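Local structure of periplasmic cell division protein (SufI) (Aquifex aeolicus, 6SYY) at residues 269-281 with 289-303. The protein probably oxidises substrates as a multicopper oxidase of a hyperthermophile, binding copper at several sites, with a methionine-rich loop that has a role in catalysis. Numbering follows the deposited sequence.
Sequences NQRMRFWVIGVEG and EVNEILVAPGERIDI
E289 lies alongside W275 in an antiparallel non-hydrogen-bonded pair, its CG off-centre over the five-membered ring; this is the foot of the hairpin 270-279/282-290 in a cupredoxin-like domain of the multicopper oxidase. Extended from a CG anti to the backbone N (chi1 -178°), the E289 side chain carries OE2 to 3.2 Å from R273 CD, and a water joins it to the R273 guanidinium, weakly on that side; the stronger partner of R273 is D309. V290 and F274 exchange two backbone hydrogen bonds (F274 N to V290 O, V290 N to F274 O), and V290 CG2 sits over one ring face, 3.9 Å from the F274 centroid, a CH-pi contact. E292 OE2 takes R271 NH1 at 2.9 Å in a salt bridge, in the guanidinium plane but on the anti side of the carboxylate, while its OE1 pairs with R262. I293 CG2 meets the edge of the F274 ring and also packs on V276 CG2. After the type II turn A296-E299, which brings G298 near copper ligand H510, R300 folds back through bends at chi2 and chi3 (97° and 61°), laying one guanidinium face against E280 CB, 3.3 Å above the plane. R300 NE hydrogen-bonds T155 O, while NH1 makes a salt bridge with D479 and a hydrogen bond to G298 O. A methionine in its place would probably leave D479 without its charged mate and T155 O without this donor, close to copper ligand H120. I301 CG2 touches V276 CG1 at 4.0 Å. At D302 the register slips by one, a classic beta bulge: D302 O accepts I277 N at 2.8 Å and G278 N at 3.2 Å, both donors approaching from the same face of the carbonyl plane.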
loop_
_atom_site.group_PDB
_atom_site.type_symbol
_atom_site.label_atom_id
_atom_site.label_comp_id
_atom_site.label_asym_id
_atom_site.label_seq_id
_atom_site.Cartn_x
_atom_site.Cartn_y
_atom_site.Cartn_z
ATOM N N ASN A 269 0.958 30.345 5.873
ATOM C CA ASN A 269 2.414 30.247 5.894
ATOM C C ASN A 269 2.859 28.901 6.446
ATOM O O ASN A 269 3.552 28.135 5.770
ATOM C CB ASN A 269 3.011 31.382 6.728
ATOM C CG ASN A 269 2.717 32.748 6.154
ATOM O OD1 ASN A 269 2.340 33.669 6.880
ATOM N ND2 ASN A 269 2.889 32.890 4.845
ATOM N N GLN A 270 2.460 28.595 7.676
ATOM C CA GLN A 270 3.073 27.528 8.447
ATOM C C GLN A 270 2.615 26.146 7.981
ATOM O O GLN A 270 1.606 25.986 7.284
ATOM C CB GLN A 270 2.764 27.716 9.933
ATOM C CG GLN A 270 3.371 28.986 10.525
ATOM C CD GLN A 270 2.816 29.322 11.897
ATOM O OE1 GLN A 270 1.928 28.635 12.404
ATOM N NE2 GLN A 270 3.333 30.388 12.503
ATOM N N ARG A 271 3.403 25.139 8.362
ATOM C CA ARG A 271 3.024 23.739 8.233
ATOM C C ARG A 271 2.277 23.316 9.489
ATOM O O ARG A 271 2.766 23.516 10.605
ATOM C CB ARG A 271 4.253 22.846 8.046
ATOM C CG ARG A 271 5.075 23.087 6.794
ATOM C CD ARG A 271 6.164 22.030 6.699
ATOM N NE ARG A 271 6.872 22.050 5.423
ATOM C CZ ARG A 271 7.632 21.050 4.985
ATOM N NH1 ARG A 271 7.771 19.956 5.721
ATOM N NH2 ARG A 271 8.249 21.138 3.813
ATOM N N MET A 272 1.100 22.728 9.308
ATOM C CA MET A 272 0.333 22.248 10.447
ATOM C C MET A 272 0.920 20.941 10.971
ATOM O O MET A 272 1.451 20.124 10.214
ATOM C CB MET A 272 -1.135 22.051 10.064
ATOM C CG MET A 272 -2.022 21.613 11.216
ATOM S SD MET A 272 -3.749 21.535 10.741
ATOM C CE MET A 272 -3.988 23.218 10.224
ATOM N N ARG A 273 0.831 20.754 12.283
ATOM C CA ARG A 273 1.243 19.496 12.881
ATOM C C ARG A 273 0.188 18.414 12.667
ATOM O O ARG A 273 -1.004 18.693 12.501
ATOM C CB ARG A 273 1.510 19.667 14.378
ATOM C CG ARG A 273 0.338 20.201 15.205
ATOM C CD ARG A 273 0.467 19.691 16.635
ATOM N NE ARG A 273 -0.234 20.464 17.659
ATOM C CZ ARG A 273 -1.554 20.541 17.779
ATOM N NH1 ARG A 273 -2.343 19.928 16.912
ATOM N NH2 ARG A 273 -2.092 21.243 18.761
ATOM N N PHE A 274 0.648 17.169 12.667
ATOM C CA PHE A 274 -0.222 15.999 12.665
ATOM C C PHE A 274 0.594 14.826 13.194
ATOM O O PHE A 274 1.792 14.954 13.465
ATOM C CB PHE A 274 -0.817 15.730 11.276
ATOM C CG PHE A 274 0.203 15.526 10.197
ATOM C CD1 PHE A 274 0.495 14.251 9.736
ATOM C CD2 PHE A 274 0.857 16.608 9.625
ATOM C CE1 PHE A 274 1.429 14.053 8.734
ATOM C CE2 PHE A 274 1.793 16.418 8.619
ATOM C CZ PHE A 274 2.080 15.136 8.175
ATOM N N TRP A 275 -0.064 13.678 13.351
ATOM C CA TRP A 275 0.537 12.536 14.028
ATOM C C TRP A 275 0.447 11.282 13.176
ATOM O O TRP A 275 -0.637 10.915 12.719
ATOM C CB TRP A 275 -0.143 12.278 15.370
ATOM C CG TRP A 275 0.038 13.377 16.350
ATOM C CD1 TRP A 275 0.959 13.435 17.353
ATOM C CD2 TRP A 275 -0.722 14.585 16.430
ATOM N NE1 TRP A 275 0.820 14.607 18.056
ATOM C CE2 TRP A 275 -0.206 15.332 17.507
ATOM C CE3 TRP A 275 -1.786 15.113 15.690
ATOM C CZ2 TRP A 275 -0.719 16.572 17.868
ATOM C CZ3 TRP A 275 -2.295 16.342 16.049
ATOM C CH2 TRP A 275 -1.763 17.056 17.132
ATOM N N VAL A 276 1.586 10.622 12.982
ATOM C CA VAL A 276 1.583 9.265 12.450
ATOM C C VAL A 276 1.125 8.333 13.560
ATOM O O VAL A 276 1.705 8.318 14.652
ATOM C CB VAL A 276 2.973 8.867 11.936
ATOM C CG1 VAL A 276 2.967 7.419 11.457
ATOM C CG2 VAL A 276 3.417 9.801 10.830
ATOM N N ILE A 277 0.076 7.562 13.297
ATOM C CA ILE A 277 -0.382 6.580 14.269
ATOM C C ILE A 277 -0.258 5.147 13.773
ATOM O O ILE A 277 -0.275 4.220 14.600
ATOM C CB ILE A 277 -1.830 6.864 14.719
ATOM C CG1 ILE A 277 -2.791 6.791 13.529
ATOM C CG2 ILE A 277 -1.906 8.208 15.441
ATOM C CD1 ILE A 277 -4.241 6.581 13.930
ATOM N N GLY A 278 -0.111 4.918 12.473
ATOM C CA GLY A 278 -0.032 3.561 11.973
ATOM C C GLY A 278 0.700 3.496 10.656
ATOM O O GLY A 278 0.807 4.489 9.928
ATOM N N VAL A 279 1.217 2.304 10.364
ATOM C CA VAL A 279 1.867 2.020 9.090
ATOM C C VAL A 279 1.243 0.757 8.509
ATOM O O VAL A 279 0.170 0.329 8.949
ATOM C CB VAL A 279 3.392 1.881 9.258
ATOM C CG1 VAL A 279 4.011 3.234 9.597
ATOM C CG2 VAL A 279 3.710 0.877 10.345
ATOM N N GLU A 280 1.911 0.147 7.524
ATOM C CA GLU A 280 1.309 -0.971 6.800
ATOM C C GLU A 280 0.897 -2.097 7.740
ATOM O O GLU A 280 -0.163 -2.709 7.560
ATOM C CB GLU A 280 2.277 -1.503 5.744
ATOM C CG GLU A 280 2.774 -0.462 4.772
ATOM C CD GLU A 280 4.016 0.230 5.270
ATOM O OE1 GLU A 280 5.055 -0.449 5.408
ATOM O OE2 GLU A 280 3.951 1.448 5.539
ATOM N N GLY A 281 1.717 -2.383 8.747
ATOM C CA GLY A 281 1.438 -3.475 9.658
ATOM C C GLY A 281 0.684 -3.069 10.906
ATOM O O GLY A 281 0.738 -3.771 11.920
ATOM N N GLU A 289 4.358 12.806 16.467
ATOM C CA GLU A 289 4.055 14.114 15.901
ATOM C C GLU A 289 5.080 14.474 14.831
ATOM O O GLU A 289 6.291 14.380 15.057
ATOM C CB GLU A 289 4.029 15.186 16.992
ATOM C CG GLU A 289 3.673 16.566 16.464
ATOM C CD GLU A 289 3.495 17.602 17.557
ATOM O OE1 GLU A 289 3.343 17.223 18.738
ATOM O OE2 GLU A 289 3.506 18.804 17.226
ATOM N N VAL A 290 4.590 14.870 13.658
ATOM C CA VAL A 290 5.430 15.235 12.526
ATOM C C VAL A 290 4.812 16.451 11.853
ATOM O O VAL A 290 3.716 16.894 12.202
ATOM C CB VAL A 290 5.574 14.090 11.502
ATOM C CG1 VAL A 290 6.206 12.867 12.142
ATOM C CG2 VAL A 290 4.217 13.754 10.888
ATOM N N ASN A 291 5.536 16.993 10.874
ATOM C CA ASN A 291 4.982 17.998 9.976
ATOM C C ASN A 291 5.125 17.594 8.514
ATOM O O ASN A 291 4.827 18.402 7.626
ATOM C CB ASN A 291 5.617 19.373 10.232
ATOM C CG ASN A 291 7.135 19.344 10.192
ATOM O OD1 ASN A 291 7.738 18.712 9.327
ATOM N ND2 ASN A 291 7.760 20.039 11.136
ATOM N N GLU A 292 5.570 16.367 8.241
ATOM C CA GLU A 292 5.573 15.818 6.891
ATOM C C GLU A 292 5.757 14.309 6.972
ATOM O O GLU A 292 6.284 13.780 7.954
ATOM C CB GLU A 292 6.671 16.436 6.015
ATOM C CG GLU A 292 8.079 16.184 6.503
ATOM C CD GLU A 292 9.114 16.464 5.436
ATOM O OE1 GLU A 292 9.586 15.498 4.803
ATOM O OE2 GLU A 292 9.447 17.649 5.221
ATOM N N ILE A 293 5.311 13.624 5.920
ATOM C CA ILE A 293 5.478 12.180 5.798
ATOM C C ILE A 293 5.846 11.841 4.361
ATOM O O ILE A 293 5.320 12.430 3.409
ATOM C CB ILE A 293 4.214 11.405 6.223
ATOM C CG1 ILE A 293 2.984 11.913 5.467
ATOM C CG2 ILE A 293 4.014 11.486 7.726
ATOM C CD1 ILE A 293 1.782 11.018 5.623
ATOM N N LEU A 294 6.760 10.889 4.213
ATOM C CA LEU A 294 7.168 10.358 2.921
ATOM C C LEU A 294 6.494 9.006 2.749
ATOM O O LEU A 294 6.630 8.132 3.612
ATOM C CB LEU A 294 8.688 10.224 2.853
ATOM C CG LEU A 294 9.368 9.891 1.527
ATOM C CD1 LEU A 294 9.130 11.000 0.522
ATOM C CD2 LEU A 294 10.857 9.691 1.758
ATOM N N VAL A 295 5.757 8.837 1.656
ATOM C CA VAL A 295 4.997 7.616 1.422
ATOM C C VAL A 295 5.240 7.154 -0.010
ATOM O O VAL A 295 4.947 7.880 -0.967
ATOM C CB VAL A 295 3.497 7.808 1.708
ATOM C CG1 VAL A 295 3.002 9.137 1.158
ATOM C CG2 VAL A 295 2.691 6.636 1.164
ATOM N N ALA A 296 5.784 5.972 -0.151
ATOM C CA ALA A 296 6.092 5.369 -1.432
ATOM C C ALA A 296 4.962 4.448 -1.868
ATOM O O ALA A 296 4.091 4.092 -1.068
ATOM C CB ALA A 296 7.404 4.582 -1.340
ATOM N N PRO A 297 4.927 4.064 -3.143
ATOM C CA PRO A 297 3.954 3.056 -3.581
ATOM C C PRO A 297 4.036 1.796 -2.733
ATOM O O PRO A 297 5.117 1.265 -2.479
ATOM C CB PRO A 297 4.367 2.787 -5.030
ATOM C CG PRO A 297 4.989 4.052 -5.476
ATOM C CD PRO A 297 5.654 4.659 -4.278
ATOM N N GLY A 298 2.875 1.314 -2.292
ATOM C CA GLY A 298 2.802 0.169 -1.415
ATOM C C GLY A 298 2.814 0.499 0.064
ATOM O O GLY A 298 2.401 -0.336 0.876
ATOM N N GLU A 299 3.281 1.684 0.440
ATOM C CA GLU A 299 3.202 2.109 1.828
ATOM C C GLU A 299 1.795 2.592 2.158
ATOM O O GLU A 299 1.044 3.050 1.289
ATOM C CB GLU A 299 4.211 3.221 2.116
ATOM C CG GLU A 299 5.658 2.756 2.206
ATOM C CD GLU A 299 6.584 3.838 2.742
ATOM O OE1 GLU A 299 6.572 4.964 2.197
ATOM O OE2 GLU A 299 7.318 3.568 3.718
ATOM N N ARG A 300 1.436 2.469 3.434
ATOM C CA ARG A 300 0.210 3.045 3.967
ATOM C C ARG A 300 0.547 3.720 5.287
ATOM O O ARG A 300 1.154 3.100 6.164
ATOM C CB ARG A 300 -0.886 1.985 4.164
ATOM C CG ARG A 300 -1.479 1.424 2.871
ATOM C CD ARG A 300 -0.814 0.121 2.483
ATOM N NE ARG A 300 -1.011 -0.897 3.511
ATOM C CZ ARG A 300 -0.331 -2.037 3.570
ATOM N NH1 ARG A 300 0.600 -2.301 2.661
ATOM N NH2 ARG A 300 -0.575 -2.910 4.543
ATOM N N ILE A 301 0.171 4.989 5.417
ATOM C CA ILE A 301 0.427 5.773 6.620
ATOM C C ILE A 301 -0.918 6.235 7.169
ATOM O O ILE A 301 -1.677 6.917 6.470
ATOM C CB ILE A 301 1.345 6.974 6.335
ATOM C CG1 ILE A 301 2.568 6.543 5.524
ATOM C CG2 ILE A 301 1.783 7.640 7.638
ATOM C CD1 ILE A 301 3.477 5.563 6.248
ATOM N N ASP A 302 -1.219 5.844 8.406
ATOM C CA ASP A 302 -2.382 6.355 9.123
ATOM C C ASP A 302 -1.970 7.576 9.935
ATOM O O ASP A 302 -1.030 7.506 10.736
ATOM C CB ASP A 302 -2.970 5.290 10.052
ATOM C CG ASP A 302 -3.686 4.181 9.301
ATOM O OD1 ASP A 302 -3.101 3.620 8.351
ATOM O OD2 ASP A 302 -4.836 3.863 9.675
ATOM N N ILE A 303 -2.669 8.691 9.730
ATOM C CA ILE A 303 -2.369 9.921 10.448
ATOM C C ILE A 303 -3.617 10.438 11.147
ATOM O O ILE A 303 -4.748 10.174 10.727
ATOM C CB ILE A 303 -1.792 11.022 9.529
ATOM C CG1 ILE A 303 -2.829 11.452 8.485
ATOM C CG2 ILE A 303 -0.478 10.559 8.898
ATOM C CD1 ILE A 303 -2.456 12.715 7.726
HETATM O O HOH W 1 2.340 19.772 7.790
HETATM O O HOH W 2 2.694 20.531 19.324
HETATM O O HOH W 3 -2.632 1.000 9.259
#